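Local coordinates for chitin oligosaccahride binding protein NagB1 (Paenibacillus sp. FPU-7, PDB 7EHP), which binds short chitin oligosaccharides, N,N'-diacetylchitobiose and N,N',N''-triacetylchitotriose, probably as the extracellular solute-binding component of a sugar uptake system, at residues Q223-Q228 with S244-A249. Sequence-based numbering, arbitrary orientation.
With NAG (2-acetamido-2-deoxy-beta-D-glucopyranose), chain C; NAG (2-acetamido-2-deoxy-beta-D-glucopyranose), chain B.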
# COMPACT_ATOMS: atom_id res chain seq x y z
N GLN A 223 7.35 -14.83 -9.74
CA GLN A 223 6.09 -14.99 -9.02
C GLN A 223 5.35 -13.67 -8.90
O GLN A 223 5.92 -12.67 -8.47
CB GLN A 223 6.35 -15.57 -7.63
CG GLN A 223 6.88 -16.99 -7.67
CD GLN A 223 7.81 -17.27 -6.52
OE1 GLN A 223 7.53 -16.87 -5.38
NE2 GLN A 223 8.94 -17.90 -6.82
N LYS A 224 4.06 -13.70 -9.24
CA LYS A 224 3.16 -12.58 -9.05
C LYS A 224 2.93 -12.32 -7.56
O LYS A 224 3.11 -13.21 -6.72
CB LYS A 224 1.81 -12.85 -9.73
CG LYS A 224 1.11 -14.18 -9.31
CD LYS A 224 -0.14 -14.54 -10.18
CE LYS A 224 -0.48 -16.05 -10.18
NZ LYS A 224 0.24 -16.87 -11.22
N TYR A 225 2.51 -11.09 -7.24
CA TYR A 225 2.28 -10.66 -5.87
C TYR A 225 1.58 -11.69 -4.99
O TYR A 225 2.05 -12.01 -3.89
CB TYR A 225 1.49 -9.35 -5.89
CG TYR A 225 1.10 -8.80 -4.53
CD1 TYR A 225 1.99 -8.80 -3.46
CD2 TYR A 225 -0.16 -8.24 -4.33
CE1 TYR A 225 1.63 -8.25 -2.21
CE2 TYR A 225 -0.54 -7.70 -3.10
CZ TYR A 225 0.36 -7.70 -2.05
OH TYR A 225 -0.03 -7.16 -0.84
N ALA A 226 0.45 -12.23 -5.45
CA ALA A 226 -0.33 -13.16 -4.63
C ALA A 226 0.47 -14.38 -4.17
O ALA A 226 0.11 -14.99 -3.16
CB ALA A 226 -1.56 -13.66 -5.40
N GLU A 227 1.51 -14.76 -4.89
CA GLU A 227 2.25 -15.97 -4.56
C GLU A 227 3.00 -15.84 -3.23
O GLU A 227 3.16 -16.83 -2.51
CB GLU A 227 3.20 -16.32 -5.71
CG GLU A 227 2.40 -16.72 -6.95
CD GLU A 227 3.23 -17.31 -8.07
OE1 GLU A 227 3.74 -18.44 -7.91
OE2 GLU A 227 3.35 -16.65 -9.12
N GLN A 228 3.46 -14.64 -2.88
CA GLN A 228 4.06 -14.49 -1.55
C GLN A 228 3.02 -14.70 -0.46
O GLN A 228 3.34 -15.26 0.60
CB GLN A 228 4.75 -13.13 -1.44
CG GLN A 228 3.89 -11.93 -1.11
CD GLN A 228 4.74 -10.76 -0.64
OE1 GLN A 228 5.88 -10.60 -1.09
NE2 GLN A 228 4.20 -9.94 0.27
N SER A 244 -1.13 -4.02 5.43
CA SER A 244 -2.26 -4.50 6.21
C SER A 244 -3.42 -4.99 5.33
O SER A 244 -4.19 -5.86 5.75
CB SER A 244 -2.76 -3.39 7.14
OG SER A 244 -2.96 -2.21 6.39
N TRP A 245 -3.54 -4.46 4.11
CA TRP A 245 -4.60 -4.90 3.20
C TRP A 245 -4.48 -6.38 2.85
O TRP A 245 -5.45 -6.97 2.35
CB TRP A 245 -4.59 -4.07 1.91
CG TRP A 245 -3.29 -4.23 1.17
CD1 TRP A 245 -2.92 -5.28 0.36
CD2 TRP A 245 -2.16 -3.35 1.22
NE1 TRP A 245 -1.63 -5.09 -0.10
CE2 TRP A 245 -1.15 -3.91 0.41
CE3 TRP A 245 -1.91 -2.15 1.88
CZ2 TRP A 245 0.09 -3.29 0.24
CZ3 TRP A 245 -0.68 -1.53 1.71
CH2 TRP A 245 0.30 -2.11 0.89
N ALA A 246 -3.32 -6.99 3.12
CA ALA A 246 -3.07 -8.38 2.75
C ALA A 246 -3.87 -9.35 3.58
O ALA A 246 -4.07 -10.49 3.15
CB ALA A 246 -1.57 -8.70 2.89
N SER A 247 -4.29 -8.95 4.77
CA SER A 247 -5.11 -9.84 5.59
C SER A 247 -6.42 -10.21 4.89
O SER A 247 -7.00 -11.25 5.23
CB SER A 247 -5.38 -9.19 6.94
OG SER A 247 -6.25 -8.08 6.76
N ALA A 248 -6.87 -9.41 3.92
CA ALA A 248 -8.04 -9.79 3.13
C ALA A 248 -7.84 -11.11 2.40
O ALA A 248 -8.83 -11.70 1.92
CB ALA A 248 -8.39 -8.68 2.14
N ALA A 249 -6.59 -11.60 2.32
CA ALA A 249 -6.25 -12.82 1.60
C ALA A 249 -5.56 -13.86 2.48
O ALA A 249 -4.97 -14.81 1.95
CB ALA A 249 -5.37 -12.49 0.39
C1 NAG C . -5.33 -2.30 -2.07
C2 NAG C . -4.86 -1.19 -1.13
C3 NAG C . -3.63 -0.49 -1.72
C4 NAG C . -2.58 -1.50 -2.18
C5 NAG C . -3.22 -2.66 -2.97
C6 NAG C . -2.28 -3.78 -3.36
C7 NAG C . -6.85 -0.36 0.06
C8 NAG C . -7.83 0.77 0.19
N2 NAG C . -5.92 -0.21 -0.89
O1 NAG C . -6.47 -2.89 -1.56
O3 NAG C . -3.11 0.41 -0.74
O4 NAG C . -1.74 -0.83 -3.12
O5 NAG C . -4.30 -3.24 -2.23
O6 NAG C . -2.89 -4.62 -4.33
O7 NAG C . -6.92 -1.36 0.77
C1 NAG B . -0.47 -0.43 -2.61
C2 NAG B . 0.29 0.19 -3.78
C3 NAG B . 1.65 0.68 -3.32
C4 NAG B . 1.49 1.64 -2.16
C5 NAG B . 0.68 0.99 -1.04
C6 NAG B . 0.39 1.93 0.11
C7 NAG B . -0.03 -0.45 -6.13
C8 NAG B . 0.19 -1.49 -7.17
N2 NAG B . 0.41 -0.74 -4.90
O3 NAG B . 2.30 1.33 -4.40
O4 NAG B . 2.76 2.02 -1.64
O5 NAG B . -0.59 0.54 -1.54
O6 NAG B . -0.21 3.14 -0.32
O7 NAG B . -0.58 0.63 -6.40
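The sugar pocket of this periplasmic-binding-protein fold has an aromatic platform, Trp245, and Tyr225 holds that platform by its edge. Trp245 sits in the 3-10 turn that follows strand 237-243, and Tyr225 at the start of helix 225-233, so the contact joins the helix to the 3-10 segment at the far end of the intervening strand, beneath the bound glycan. The link is a single hydrogen bond: Trp245 NE1 donates to Tyr225 OH over 2.7 Å. It is short but not straight, with an N-H...O angle of 147° and the oxygen tilted 22° from the indole plane. With CG anti to the backbone N (chi1 176°), the Tyr225 phenol is directed at the indole's N-H edge, the two side chains meeting at a slant. Tyr225 is thus a second-shell residue; Asp242 OD1, the next layer out, is also hydrogen-bonded to its hydroxyl and probably helps fix its position, while Trp166 meets the Tyr225 ring edge-to-face.

With its N-H edge engaged, the indole offers a face to the carbohydrate, the stacking familiar from sugar-binding proteins. C4 of the chain C NAG lies 3.8 Å above the ring plane, over its centre, and O5 of that sugar comes within 3.6 Å of Trp245 CD1. The six-membered end of the indole runs on under the next unit, where Trp245 CH2 is 3.7 Å from C5 of the chain B NAG, so one side chain underlies both residues of the disaccharide. Replacing Trp245 with an alanine is likely to strip both sugars of this stacking surface and leave Tyr225 OH with Asp242 but no indole donor. Below the platform the contact is slight: Ala246 points its methyl toward the phenol, and its CB stops 4.3 Å from Tyr225 OH.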